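PDB 1NRF: regulatory protein BLAR1 from Bacillus licheniformis, which probably senses beta-lactam antibiotics at the cell surface, its C-terminal extracellular domain being acylated on a serine, and passes the signal to the cytoplasm. Local coordinates for residues 67-72 with 118-123. Numbering follows the deposited sequence.
Sequences VFSALL and KLDRQI
Ser69 and Asp120 supply the polar half of this contact between helices 66-76 and 113-123. The hydroxyl of Ser69 donates a hydrogen bond to the carboxylate of Asp120, with Ser69 OG 2.8 Å from Asp120 OD1. It meets OD1 on the syn side, 25° out of the carboxylate plane; Asp120 OD2 is farther off, 3.9 Å from Ser69 OG. That oxygen has its own partner outside the two segments, the hydroxyl of Tyr148, so each oxygen of this buried carboxylate is engaged by a hydroxyl group and the rotation of the group is probably restrained. Where the backbones face each other here, the CA atoms of Ser69 and Asp120 are 7.1 Å apart, and the two polar side chains bridge the gap.

Both segments belong to the extracellular C-terminal beta-lactam sensor domain of the penicillin receptor, a domain of the transpeptidase type, which has the fold of penicillin-binding proteins and serine beta-lactamases, and both lie in its helical part. Helix 66-76 begins three residues after Ser63, by similarity the residue acylated by the antibiotic; the side chain of Ser69 is about 9 Å from that of Ser63. The hydrogen bond joins the early part of this helix to helix 113-123.

Three residues further along each segment the contact becomes apolar. Leu72 and Ile123 extend toward each other tip to tip, the CD1 methyl of Ile123 lying 3.4 Å from Leu72 CG and 3.5 Å from Leu72 CD2. In Ile123 the extended CG1 branch (chi2 178°) carries CD1 across to the leucine, while the CG2 methyl approaches Leu72 CD2 less closely, at 3.8 Å. Leu72 also touches Leu128 and Tyr131 of helix 125-134.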
loop_
_atom_site.group_PDB
_atom_site.type_symbol
_atom_site.label_atom_id
_atom_site.label_comp_id
_atom_site.label_asym_id
_atom_site.label_seq_id
_atom_site.Cartn_x
_atom_site.Cartn_y
_atom_site.Cartn_z
ATOM N N VAL A 67 3.116 5.109 -0.949
ATOM C CA VAL A 67 2.002 6.050 -0.869
ATOM C C VAL A 67 2.318 7.133 0.164
ATOM O O VAL A 67 2.123 8.324 -0.086
ATOM C CB VAL A 67 0.685 5.323 -0.459
ATOM C CG1 VAL A 67 -0.427 6.329 -0.229
ATOM C CG2 VAL A 67 0.276 4.324 -1.545
ATOM N N PHE A 68 2.817 6.713 1.318
ATOM C CA PHE A 68 3.138 7.660 2.374
ATOM C C PHE A 68 4.488 8.312 2.134
ATOM O O PHE A 68 4.727 9.434 2.565
ATOM C CB PHE A 68 3.093 6.970 3.739
ATOM C CG PHE A 68 1.718 6.517 4.132
ATOM C CD1 PHE A 68 1.206 5.309 3.666
ATOM C CD2 PHE A 68 0.909 7.326 4.918
ATOM C CE1 PHE A 68 -0.094 4.915 3.976
ATOM C CE2 PHE A 68 -0.393 6.940 5.235
ATOM C CZ PHE A 68 -0.895 5.730 4.761
ATOM N N SER A 69 5.369 7.605 1.440
ATOM C CA SER A 69 6.675 8.155 1.112
ATOM C C SER A 69 6.421 9.359 0.205
ATOM O O SER A 69 7.009 10.427 0.381
ATOM C CB SER A 69 7.518 7.117 0.363
ATOM O OG SER A 69 8.716 7.698 -0.131
ATOM N N ALA A 70 5.525 9.167 -0.759
ATOM C CA ALA A 70 5.164 10.207 -1.716
ATOM C C ALA A 70 4.505 11.411 -1.039
ATOM O O ALA A 70 4.735 12.554 -1.422
ATOM C CB ALA A 70 4.232 9.625 -2.774
ATOM N N LEU A 71 3.690 11.141 -0.026
ATOM C CA LEU A 71 2.986 12.192 0.698
ATOM C C LEU A 71 3.949 13.088 1.482
ATOM O O LEU A 71 3.776 14.304 1.532
ATOM C CB LEU A 71 1.962 11.566 1.646
ATOM C CG LEU A 71 1.052 12.514 2.430
ATOM C CD1 LEU A 71 0.248 13.413 1.496
ATOM C CD2 LEU A 71 0.131 11.665 3.283
ATOM N N LEU A 72 4.959 12.482 2.096
ATOM C CA LEU A 72 5.931 13.248 2.854
ATOM C C LEU A 72 6.728 14.103 1.876
ATOM O O LEU A 72 6.974 15.277 2.139
ATOM C CB LEU A 72 6.874 12.321 3.628
ATOM C CG LEU A 72 8.048 13.018 4.330
ATOM C CD1 LEU A 72 7.524 13.944 5.419
ATOM C CD2 LEU A 72 8.994 11.988 4.918
ATOM N N LYS A 118 15.665 7.846 -3.516
ATOM C CA LYS A 118 16.410 9.084 -3.632
ATOM C C LYS A 118 15.542 10.220 -3.117
ATOM O O LYS A 118 16.020 11.332 -2.882
ATOM C CB LYS A 118 16.830 9.323 -5.089
ATOM C CG LYS A 118 17.716 8.195 -5.664
ATOM C CD LYS A 118 18.671 8.664 -6.784
ATOM C CE LYS A 118 17.952 9.112 -8.056
ATOM N NZ LYS A 118 18.902 9.483 -9.160
ATOM N N LEU A 119 14.261 9.921 -2.926
ATOM C CA LEU A 119 13.298 10.895 -2.423
ATOM C C LEU A 119 13.384 10.885 -0.899
ATOM O O LEU A 119 13.318 11.932 -0.256
ATOM C CB LEU A 119 11.890 10.500 -2.879
ATOM C CG LEU A 119 10.900 11.561 -3.374
ATOM C CD1 LEU A 119 11.559 12.475 -4.390
ATOM C CD2 LEU A 119 9.694 10.861 -3.988
ATOM N N ASP A 120 13.549 9.690 -0.333
ATOM C CA ASP A 120 13.656 9.507 1.115
ATOM C C ASP A 120 14.998 10.012 1.645
ATOM O O ASP A 120 15.091 10.473 2.783
ATOM C CB ASP A 120 13.489 8.019 1.483
ATOM C CG ASP A 120 12.022 7.573 1.523
ATOM O OD1 ASP A 120 11.136 8.353 1.111
ATOM O OD2 ASP A 120 11.756 6.431 1.967
ATOM N N ARG A 121 16.032 9.914 0.816
ATOM C CA ARG A 121 17.371 10.360 1.192
ATOM C C ARG A 121 17.475 11.880 1.245
ATOM O O ARG A 121 18.275 12.428 2.006
ATOM C CB ARG A 121 18.407 9.806 0.206
ATOM C CG ARG A 121 18.617 8.295 0.304
ATOM C CD ARG A 121 19.033 7.697 -1.032
ATOM N NE ARG A 121 19.364 6.275 -0.935
ATOM C CZ ARG A 121 19.524 5.475 -1.986
ATOM N NH1 ARG A 121 19.373 5.956 -3.213
ATOM N NH2 ARG A 121 19.861 4.203 -1.813
ATOM N N GLN A 122 16.661 12.561 0.441
ATOM C CA GLN A 122 16.683 14.014 0.412
ATOM C C GLN A 122 16.059 14.547 1.703
ATOM O O GLN A 122 16.465 15.589 2.226
ATOM C CB GLN A 122 15.913 14.535 -0.811
ATOM C CG GLN A 122 16.265 15.970 -1.211
ATOM C CD GLN A 122 15.588 16.435 -2.510
ATOM O OE1 GLN A 122 15.546 15.703 -3.508
ATOM N NE2 GLN A 122 15.071 17.664 -2.500
ATOM N N ILE A 123 15.082 13.814 2.228
ATOM C CA ILE A 123 14.405 14.222 3.450
ATOM C C ILE A 123 15.230 13.917 4.703
ATOM O O ILE A 123 15.208 14.682 5.666
ATOM C CB ILE A 123 13.010 13.560 3.538
ATOM C CG1 ILE A 123 12.162 14.034 2.356
ATOM C CG2 ILE A 123 12.321 13.921 4.848
ATOM C CD1 ILE A 123 10.787 13.416 2.292
#